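Local coordinates for Serpin48 (Tenebrio molitor, PDB 3OZQ), which inhibits the protease SPE with high specificity, serving as a serpin in the innate immunity of the insect, at residues E30-L35 with R371-N376; K272-V277 with K316-V321; S50-D55 with A296-I301; A57-Q62 with G287-F292. All blocks are in the same frame, centred on the assembly; numbering follows the deposited sequence.

Contact 1 of 4, residues E30-L35 with R371-N376; sequences EKANFL and RVTTLN
Asn33 and Arg371 carry the bonding where the short strand 34-36 joins strand 365-372, an antiparallel edge pairing in sheet B of the serpin fold. In the hydrogen-bonded pair, Phe34 and Arg371 bond backbone to backbone in both directions, and their side chains lie on the same face of the sheet. There the ring and the guanidinium slant across each other, their planes 44° apart, and Phe34 CE2 comes within 3.6 Å of Arg371 NE. The arginine runs out straight from CG to NE and donates from NE to Ala32 O at 2.8 Å, with a second, weak bond from NH2 to the same oxygen. Thr373 CG2 sits over one face of the guanidinium, towards its rim; NH1 makes a salt bridge with Glu247, and the side chains of Tyr23 and Leu27 on helix 10-29 touch Arg371 as well.

Just ahead of strand 34-36, and beside the tail that follows strand 365-372, Asn33 takes over. Its CG stands anti to the carbonyl carbon (chi1 -50°), which sends the amide across to the chain end, where it meets the side chain of Thr374 at about a right angle. OD1 takes two backbone donors, Thr373 N at 2.6 Å and Thr374 N at 3.1 Å; the Thr374 bond lies in the carbonyl plane, on a lone pair. From the other corner of the amide and within its plane, Asn33 ND2 donates to Thr374 O at 2.8 Å, nearly straight at 169°.

Contact 2 of 4, residues K272-V277 with K316-V321; sequences KIESTV and KSFIDV
In sheet A of the serpin fold, strand 272-277 runs antiparallel to strand 316-321, and Ser275 and Ser317 exchange two nearly straight backbone bonds. Two residues along, past the non-hydrogen-bonded pair of Glu274 and Phe318, Ile273 and Ile319 exchange the next two, somewhat more bent, with 2.9 Å both from Ile273 N to Ile319 O and from Ile319 N to Ile273 O. The segment axes come to 4.7 Å of each other at 176°.

The two faces differ. On the one carrying Lys272, Glu274, Thr276, Lys316, Phe318 and Asp320, long chains lie over their cross-strand neighbours. The extended Lys316 passes Thr276 OG1, which touches its CG, CD and CE at 3.4 Å, before NZ reaches Gln149 O. Glu274 CG packs on Phe318 CB at 3.5 Å, the two side chains pointing the same way. Lys272 lays its CD 3.5 Å from Asp320 OD1, yet Lys272 NZ stays 4.3 Å from that oxygen, too far for a salt bridge. On the other face Ile273 CB meets Ile319 CG2, and Ser275 OG bonds to Leu35 N.

That second face rests on strands 34-36, 356-362 and 365-372. Beyond strand 310-321 comes strand 163-174, bonded through Lys316; in serpins the cleaved reactive loop inserts between those two strands.

Contact 3 of 4, residues S50-D55 with A296-I301; sequences SGCRGD and ADLSGI
The carboxylate of Asp297 has Arg53 CB above its plane, 3.4 Å from OD2, while OD1 turns back into its own loop. Ser299 OG donates to OD1 at 2.6 Å from the syn side, and Ser299 N meets the same oxygen nearly head-on. The guanidinium of Arg53, carried away by bends at chi2 and chi3, slants past Gly300, its NH1 lying 3.7 Å from Gly300 N; the charged ends of Arg53 and Asp297 do not touch. With CG swung anti to its own backbone N (chi1 -166°), Asp297 closes an Asx turn, which shapes the loop leading to strand 310-321 where it meets the connection between helices 38-50 and 54-63. With an alanine at Asp297, Ser299 OG and Ser299 N would probably lose their shared acceptor and the turn would be free to open. Backbone contacts join the two loops: Gly300 N to Gly51 O at 2.7 Å and Arg53 N to Asp297 O at 3.0 Å, both weak bonds with bent angles. A CB on Gly300 would fall only 2.5 Å from Gly51 O, which fits the glycine there. Inside, Cys52 SG presses on Leu298 CD2 at 3.4 Å, and the same cysteine also touches Ala57 and Ile60 of helix 54-63.

Contact 4 of 4, residues A57-Q62 with G287-F292; sequences AEEIRQ and GVKKAF
Glu59 reaches from helix 54-63 to the backbone of residues 287-290. Its CB points at the other segment, with chi1 at -105°, away from the usual staggered positions; from there the chain is extended. CG and then CD run past Gly287 O, CD at 3.7 Å. At the tip the two oxygens part company. OE2 lies against the aliphatic chain of Lys290, 3.6 Å from its CD, whereas OE1 gathers the donors. Lys290 N reaches OE1 at 2.9 Å on the syn lone pair, and Lys289 N comes to it at 3.0 Å from above the carboxylate plane, 49° out of it. A water gives OE1 a third bond, and accepts from Ala291 N. Those amides belong to the turn after helix 279-286, which ends in a Schellman motif at Gly287, and to the start of the short 3-10 segment 290-292. With an alanine in place of Glu59, the amides of Lys289 and Lys290 would probably be left without their acceptor, and the bridging water would lose a partner too. One residue on, the buried Ile60 adds apolar contacts, its CG1 4.1 Å from Val288 CG1 and its CD1 4.3 Å from Ala291 CB, with Leu45 and Gln49 of helix 38-50 also touching its side chain.

The four contacts fall into two pairs. Contacts 1 and 2 lie with centres about 10 Å apart and touch where Leu35 CD2 packs on Ser317 OG at 3.5 Å, so the sheet B edge is laid against sheet A. Contacts 3 and 4, also about 10 Å between centres, share helix 54-63, and Ala296 CB packs on Lys290 O. Contacts 1 and 3 lie about 37 Å apart, centre to centre, on opposite sides of the chain's centre. Along the chain, contact 1 encloses the other three, contact 4 nests inside contact 3, and contact 2 crosses both. Segments 287-292 and 296-301 both lie between the two strands of contact 2, so the chain leaves sheet A, packs against helix 54-63 and its preceding loop, and returns.

Contact 1 of 4, residues E30-L35 with R371-N376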
# COMPACT_ATOMS: atom_id res chain seq x y z
N GLU A 30 -8.96 4.74 10.63
CA GLU A 30 -8.87 5.96 9.82
C GLU A 30 -10.25 6.57 9.57
O GLU A 30 -11.17 5.90 9.10
CB GLU A 30 -8.13 5.68 8.50
CG GLU A 30 -6.64 5.33 8.69
CD GLU A 30 -5.85 6.47 9.32
OE1 GLU A 30 -4.99 6.21 10.19
OE2 GLU A 30 -6.13 7.64 8.95
N LYS A 31 -10.40 7.85 9.89
CA LYS A 31 -11.70 8.51 9.84
C LYS A 31 -11.90 9.45 8.64
O LYS A 31 -12.98 9.98 8.44
CB LYS A 31 -11.96 9.28 11.14
CG LYS A 31 -10.70 9.82 11.82
CD LYS A 31 -9.73 10.47 10.83
CE LYS A 31 -8.30 10.41 11.37
NZ LYS A 31 -8.03 9.15 12.15
N ALA A 32 -10.84 9.65 7.87
CA ALA A 32 -10.92 10.49 6.68
C ALA A 32 -10.13 9.83 5.56
O ALA A 32 -10.33 8.65 5.28
CB ALA A 32 -10.40 11.89 6.99
N ASN A 33 -9.24 10.57 4.92
CA ASN A 33 -8.46 9.97 3.85
C ASN A 33 -7.46 8.98 4.41
O ASN A 33 -6.97 9.13 5.53
CB ASN A 33 -7.73 11.02 3.00
CG ASN A 33 -8.64 12.15 2.55
OD1 ASN A 33 -9.86 11.99 2.49
ND2 ASN A 33 -8.05 13.29 2.23
N PHE A 34 -7.19 7.93 3.64
CA PHE A 34 -6.05 7.09 3.94
C PHE A 34 -5.45 6.43 2.69
O PHE A 34 -6.07 6.39 1.60
CB PHE A 34 -6.34 6.07 5.07
CG PHE A 34 -7.25 4.93 4.67
CD1 PHE A 34 -6.74 3.83 3.99
CD2 PHE A 34 -8.59 4.97 4.96
CE1 PHE A 34 -7.58 2.77 3.62
CE2 PHE A 34 -9.43 3.93 4.59
CZ PHE A 34 -8.92 2.83 3.91
N LEU A 35 -4.23 5.92 2.88
CA LEU A 35 -3.49 5.19 1.86
C LEU A 35 -2.83 4.01 2.56
O LEU A 35 -2.29 4.16 3.66
CB LEU A 35 -2.41 6.10 1.24
CG LEU A 35 -1.45 5.47 0.22
CD1 LEU A 35 -2.21 5.07 -1.04
CD2 LEU A 35 -0.34 6.44 -0.15
N ARG A 371 -8.65 5.98 0.05
CA ARG A 371 -9.86 6.72 -0.17
C ARG A 371 -9.61 8.19 0.12
O ARG A 371 -8.67 8.55 0.84
CB ARG A 371 -10.97 6.19 0.72
CG ARG A 371 -10.85 6.63 2.14
CD ARG A 371 -11.95 6.06 2.97
NE ARG A 371 -11.84 6.53 4.34
CZ ARG A 371 -12.83 6.48 5.22
NH1 ARG A 371 -14.01 5.98 4.85
NH2 ARG A 371 -12.65 6.93 6.45
N VAL A 372 -10.44 9.02 -0.50
CA VAL A 372 -10.47 10.44 -0.24
C VAL A 372 -11.92 10.77 0.12
O VAL A 372 -12.83 10.48 -0.66
CB VAL A 372 -10.13 11.23 -1.50
CG1 VAL A 372 -10.39 12.73 -1.26
CG2 VAL A 372 -8.70 10.96 -1.94
N THR A 373 -12.13 11.33 1.31
CA THR A 373 -13.45 11.76 1.73
C THR A 373 -13.42 13.26 1.99
O THR A 373 -14.47 13.88 2.21
CB THR A 373 -13.88 11.10 3.05
OG1 THR A 373 -13.09 11.64 4.12
CG2 THR A 373 -13.70 9.58 2.99
N THR A 374 -12.23 13.84 1.95
CA THR A 374 -12.07 15.25 2.29
C THR A 374 -10.88 15.87 1.55
O THR A 374 -9.84 15.23 1.38
CB THR A 374 -11.88 15.44 3.81
OG1 THR A 374 -12.32 16.75 4.19
CG2 THR A 374 -10.42 15.27 4.20
N LEU A 375 -11.06 17.11 1.11
CA LEU A 375 -10.03 17.85 0.37
C LEU A 375 -10.11 19.28 0.85
O LEU A 375 -11.11 19.68 1.44
CB LEU A 375 -10.32 17.82 -1.13
CG LEU A 375 -9.55 16.87 -2.05
CD1 LEU A 375 -8.88 15.75 -1.26
CD2 LEU A 375 -10.45 16.32 -3.17
N ASN A 376 -9.07 20.07 0.59
CA ASN A 376 -9.11 21.50 0.91
C ASN A 376 -8.53 22.37 -0.22
O ASN A 376 -8.66 23.60 -0.24
CB ASN A 376 -8.41 21.80 2.24
CG ASN A 376 -6.91 21.58 2.19
OD1 ASN A 376 -6.21 21.79 3.18
ND2 ASN A 376 -6.41 21.17 1.03
OXT ASN A 376 -7.92 21.84 -1.15

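Contact 2 of 4, residues K272-V277 with K316-V321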
# COMPACT_ATOMS: atom_id res chain seq x y z
N LYS A 272 -3.16 14.84 -1.95
CA LYS A 272 -2.00 14.29 -1.28
C LYS A 272 -2.51 13.61 -0.03
O LYS A 272 -3.38 14.15 0.66
CB LYS A 272 -1.01 15.40 -0.93
CG LYS A 272 0.35 14.89 -0.51
CD LYS A 272 1.37 16.02 -0.41
CE LYS A 272 2.57 15.59 0.42
NZ LYS A 272 3.50 16.73 0.70
N ILE A 273 -2.01 12.41 0.23
CA ILE A 273 -2.36 11.68 1.44
C ILE A 273 -1.12 11.07 2.09
O ILE A 273 -0.28 10.49 1.41
CB ILE A 273 -3.34 10.52 1.17
CG1 ILE A 273 -4.56 11.00 0.35
CG2 ILE A 273 -3.73 9.85 2.50
CD1 ILE A 273 -5.47 9.86 -0.16
N GLU A 274 -1.04 11.19 3.41
CA GLU A 274 -0.01 10.52 4.20
C GLU A 274 -0.67 9.67 5.27
O GLU A 274 -1.51 10.15 6.02
CB GLU A 274 0.90 11.54 4.88
CG GLU A 274 2.00 12.09 4.01
CD GLU A 274 3.25 12.46 4.81
OE1 GLU A 274 3.79 11.56 5.51
OE2 GLU A 274 3.68 13.64 4.76
N SER A 275 -0.30 8.39 5.32
CA SER A 275 -0.86 7.49 6.32
C SER A 275 0.21 6.72 7.08
O SER A 275 1.27 6.41 6.54
CB SER A 275 -1.85 6.52 5.67
OG SER A 275 -2.96 7.22 5.13
N THR A 276 -0.09 6.42 8.34
CA THR A 276 0.73 5.53 9.14
C THR A 276 -0.22 4.45 9.64
O THR A 276 -1.24 4.74 10.25
CB THR A 276 1.40 6.28 10.31
OG1 THR A 276 2.25 7.31 9.80
CG2 THR A 276 2.23 5.32 11.16
N VAL A 277 0.10 3.20 9.34
CA VAL A 277 -0.80 2.10 9.65
C VAL A 277 -0.16 1.08 10.61
O VAL A 277 0.94 0.59 10.38
CB VAL A 277 -1.28 1.38 8.36
CG1 VAL A 277 -2.17 0.19 8.69
CG2 VAL A 277 -2.01 2.37 7.45
N LYS A 316 4.25 3.24 6.79
CA LYS A 316 4.00 4.63 6.48
C LYS A 316 4.21 4.86 5.01
O LYS A 316 5.18 4.37 4.44
CB LYS A 316 4.91 5.55 7.29
CG LYS A 316 4.51 7.01 7.23
CD LYS A 316 5.26 7.79 8.29
CE LYS A 316 4.69 9.21 8.44
NZ LYS A 316 5.24 9.94 9.62
N SER A 317 3.29 5.60 4.40
CA SER A 317 3.34 5.84 2.97
C SER A 317 2.62 7.15 2.65
O SER A 317 1.84 7.65 3.46
CB SER A 317 2.69 4.68 2.21
OG SER A 317 1.28 4.67 2.38
N PHE A 318 2.90 7.69 1.47
CA PHE A 318 2.17 8.85 0.96
C PHE A 318 1.98 8.74 -0.54
O PHE A 318 2.65 7.94 -1.22
CB PHE A 318 2.90 10.15 1.28
CG PHE A 318 4.14 10.35 0.49
CD1 PHE A 318 5.33 9.74 0.87
CD2 PHE A 318 4.15 11.16 -0.63
CE1 PHE A 318 6.49 9.92 0.14
CE2 PHE A 318 5.30 11.35 -1.37
CZ PHE A 318 6.47 10.73 -0.98
N ILE A 319 1.05 9.54 -1.04
CA ILE A 319 0.82 9.67 -2.46
C ILE A 319 0.52 11.14 -2.74
O ILE A 319 -0.12 11.84 -1.94
CB ILE A 319 -0.37 8.83 -2.93
CG1 ILE A 319 -0.47 8.87 -4.47
CG2 ILE A 319 -1.65 9.36 -2.29
CD1 ILE A 319 -1.53 7.96 -5.04
N ASP A 320 1.04 11.62 -3.86
CA ASP A 320 0.88 13.02 -4.20
C ASP A 320 0.47 13.06 -5.67
O ASP A 320 1.27 12.77 -6.56
CB ASP A 320 2.17 13.78 -3.94
CG ASP A 320 1.98 15.29 -3.98
OD1 ASP A 320 2.89 16.02 -3.53
OD2 ASP A 320 0.91 15.74 -4.46
N VAL A 321 -0.80 13.37 -5.91
CA VAL A 321 -1.35 13.24 -7.25
C VAL A 321 -1.48 14.61 -7.89
O VAL A 321 -2.14 15.49 -7.35
CB VAL A 321 -2.70 12.52 -7.25
CG1 VAL A 321 -3.34 12.59 -8.61
CG2 VAL A 321 -2.50 11.06 -6.84

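Contact 3 of 4, residues S50-D55 with A296-I301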
# COMPACT_ATOMS: atom_id res chain seq x y z
N SER A 50 9.41 -16.27 7.16
CA SER A 50 10.49 -17.17 6.83
C SER A 50 11.41 -17.47 8.02
O SER A 50 12.11 -18.48 8.02
CB SER A 50 11.30 -16.65 5.64
OG SER A 50 12.25 -15.70 6.05
N GLY A 51 11.40 -16.58 9.01
CA GLY A 51 12.22 -16.73 10.20
C GLY A 51 11.45 -17.33 11.36
O GLY A 51 11.98 -17.46 12.46
N CYS A 52 10.20 -17.69 11.10
CA CYS A 52 9.33 -18.29 12.10
C CYS A 52 9.28 -19.80 11.91
O CYS A 52 9.79 -20.33 10.93
CB CYS A 52 7.90 -17.75 11.99
SG CYS A 52 7.67 -16.02 12.50
N ARG A 53 8.63 -20.49 12.85
CA ARG A 53 8.56 -21.94 12.82
C ARG A 53 7.23 -22.45 13.32
O ARG A 53 6.49 -21.74 13.99
CB ARG A 53 9.67 -22.53 13.70
CG ARG A 53 11.06 -22.33 13.15
CD ARG A 53 11.32 -23.31 12.02
NE ARG A 53 12.17 -22.75 10.97
CZ ARG A 53 13.33 -22.14 11.18
NH1 ARG A 53 13.79 -21.98 12.42
NH2 ARG A 53 14.03 -21.68 10.14
N GLY A 54 6.92 -23.70 12.99
CA GLY A 54 5.76 -24.37 13.53
C GLY A 54 4.45 -23.70 13.24
O GLY A 54 4.19 -23.29 12.11
N ASP A 55 3.59 -23.60 14.24
CA ASP A 55 2.28 -23.00 14.03
C ASP A 55 2.36 -21.48 13.81
O ASP A 55 1.56 -20.92 13.05
CB ASP A 55 1.33 -23.36 15.18
CG ASP A 55 0.98 -24.86 15.21
OD1 ASP A 55 1.91 -25.69 15.10
OD2 ASP A 55 -0.22 -25.19 15.33
N ALA A 296 5.04 -17.60 20.48
CA ALA A 296 5.73 -17.16 19.26
C ALA A 296 7.04 -17.88 19.04
O ALA A 296 7.80 -18.13 19.97
CB ALA A 296 5.95 -15.66 19.29
N ASP A 297 7.31 -18.22 17.78
CA ASP A 297 8.55 -18.87 17.44
C ASP A 297 9.28 -18.21 16.28
O ASP A 297 9.12 -18.61 15.12
CB ASP A 297 8.35 -20.36 17.15
CG ASP A 297 9.66 -21.13 17.12
OD1 ASP A 297 10.73 -20.48 17.07
OD2 ASP A 297 9.63 -22.39 17.13
N LEU A 298 10.09 -17.20 16.61
CA LEU A 298 10.92 -16.50 15.65
C LEU A 298 12.37 -16.95 15.67
O LEU A 298 13.27 -16.15 15.36
CB LEU A 298 10.88 -14.99 15.92
CG LEU A 298 9.58 -14.24 16.19
CD1 LEU A 298 9.73 -12.84 15.66
CD2 LEU A 298 8.37 -14.91 15.59
N SER A 299 12.60 -18.21 16.04
CA SER A 299 13.96 -18.75 16.19
C SER A 299 14.78 -18.74 14.90
O SER A 299 16.00 -18.92 14.93
CB SER A 299 13.93 -20.17 16.79
OG SER A 299 13.07 -21.03 16.07
N GLY A 300 14.11 -18.57 13.77
CA GLY A 300 14.79 -18.41 12.49
C GLY A 300 15.41 -17.04 12.35
O GLY A 300 16.27 -16.82 11.51
N ILE A 301 14.99 -16.10 13.18
CA ILE A 301 15.56 -14.76 13.13
C ILE A 301 16.74 -14.67 14.10
O ILE A 301 17.85 -14.29 13.72
CB ILE A 301 14.49 -13.69 13.42
CG1 ILE A 301 13.42 -13.71 12.33
CG2 ILE A 301 15.14 -12.31 13.53
CD1 ILE A 301 12.15 -12.98 12.69

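Contact 4 of 4, residues A57-Q62 with G287-F292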
# COMPACT_ATOMS: atom_id res chain seq x y z
N ALA A 57 4.71 -19.76 12.02
CA ALA A 57 4.95 -19.52 10.60
C ALA A 57 3.77 -19.96 9.75
O ALA A 57 3.47 -19.35 8.71
CB ALA A 57 6.21 -20.20 10.14
N GLU A 58 3.10 -21.02 10.18
CA GLU A 58 2.00 -21.60 9.43
C GLU A 58 0.78 -20.68 9.42
O GLU A 58 0.10 -20.55 8.41
CB GLU A 58 1.62 -22.97 10.00
CG GLU A 58 0.49 -23.66 9.25
CD GLU A 58 0.81 -23.90 7.79
OE1 GLU A 58 2.00 -23.85 7.42
OE2 GLU A 58 -0.14 -24.13 7.00
N GLU A 59 0.50 -20.05 10.56
CA GLU A 59 -0.56 -19.05 10.65
C GLU A 59 -0.33 -17.96 9.62
O GLU A 59 -1.19 -17.70 8.78
CB GLU A 59 -0.59 -18.43 12.04
CG GLU A 59 -1.72 -18.91 12.93
CD GLU A 59 -1.69 -18.24 14.29
OE1 GLU A 59 -0.89 -17.30 14.47
OE2 GLU A 59 -2.47 -18.66 15.17
N ILE A 60 0.82 -17.31 9.68
CA ILE A 60 1.14 -16.24 8.74
C ILE A 60 0.88 -16.70 7.32
O ILE A 60 0.37 -15.94 6.48
CB ILE A 60 2.59 -15.78 8.89
CG1 ILE A 60 2.79 -15.11 10.25
CG2 ILE A 60 2.99 -14.83 7.78
CD1 ILE A 60 4.23 -14.87 10.60
N ARG A 61 1.22 -17.95 7.04
CA ARG A 61 1.03 -18.51 5.71
C ARG A 61 -0.46 -18.59 5.37
O ARG A 61 -0.87 -18.27 4.26
CB ARG A 61 1.66 -19.90 5.63
CG ARG A 61 2.11 -20.32 4.24
CD ARG A 61 2.02 -21.83 4.07
NE ARG A 61 0.62 -22.27 4.08
CZ ARG A 61 0.22 -23.54 4.06
NH1 ARG A 61 1.11 -24.53 4.03
NH2 ARG A 61 -1.08 -23.81 4.06
N GLN A 62 -1.24 -19.02 6.36
CA GLN A 62 -2.68 -19.18 6.24
C GLN A 62 -3.34 -17.85 5.94
O GLN A 62 -4.22 -17.78 5.08
CB GLN A 62 -3.26 -19.76 7.55
CG GLN A 62 -4.80 -19.79 7.66
CD GLN A 62 -5.29 -19.69 9.12
OE1 GLN A 62 -4.49 -19.56 10.04
NE2 GLN A 62 -6.60 -19.72 9.31
N GLY A 287 -6.02 -13.07 11.45
CA GLY A 287 -5.66 -14.42 11.85
C GLY A 287 -4.25 -14.68 12.35
O GLY A 287 -3.94 -15.81 12.73
N VAL A 288 -3.39 -13.67 12.34
CA VAL A 288 -2.05 -13.83 12.90
C VAL A 288 -2.10 -13.53 14.39
O VAL A 288 -2.29 -12.39 14.80
CB VAL A 288 -1.03 -12.89 12.25
CG1 VAL A 288 0.34 -13.09 12.88
CG2 VAL A 288 -0.96 -13.11 10.75
N LYS A 289 -1.93 -14.58 15.21
CA LYS A 289 -2.00 -14.42 16.66
C LYS A 289 -0.69 -14.83 17.33
O LYS A 289 -0.08 -14.04 18.06
CB LYS A 289 -3.17 -15.21 17.25
CG LYS A 289 -4.53 -14.93 16.62
CD LYS A 289 -4.71 -13.45 16.26
CE LYS A 289 -6.14 -12.96 16.52
NZ LYS A 289 -6.29 -12.46 17.93
N LYS A 290 -0.25 -16.05 17.04
CA LYS A 290 0.93 -16.64 17.68
C LYS A 290 2.15 -15.74 17.64
O LYS A 290 2.84 -15.59 18.65
CB LYS A 290 1.27 -17.99 17.06
CG LYS A 290 0.84 -19.21 17.88
CD LYS A 290 -0.65 -19.19 18.20
CE LYS A 290 -1.03 -20.35 19.11
NZ LYS A 290 -0.71 -21.67 18.50
N ALA A 291 2.42 -15.15 16.48
CA ALA A 291 3.66 -14.41 16.28
C ALA A 291 3.77 -13.17 17.17
O ALA A 291 4.86 -12.63 17.34
CB ALA A 291 3.84 -14.03 14.83
N PHE A 292 2.64 -12.73 17.72
CA PHE A 292 2.60 -11.53 18.57
C PHE A 292 2.61 -11.84 20.06
O PHE A 292 2.65 -10.93 20.89
CB PHE A 292 1.33 -10.72 18.27
CG PHE A 292 1.19 -10.28 16.84
CD1 PHE A 292 2.23 -9.66 16.17
CD2 PHE A 292 -0.01 -10.48 16.15
CE1 PHE A 292 2.07 -9.23 14.84
CE2 PHE A 292 -0.17 -10.07 14.83
CZ PHE A 292 0.87 -9.44 14.18
O HOH W 1 1.54 -16.55 13.80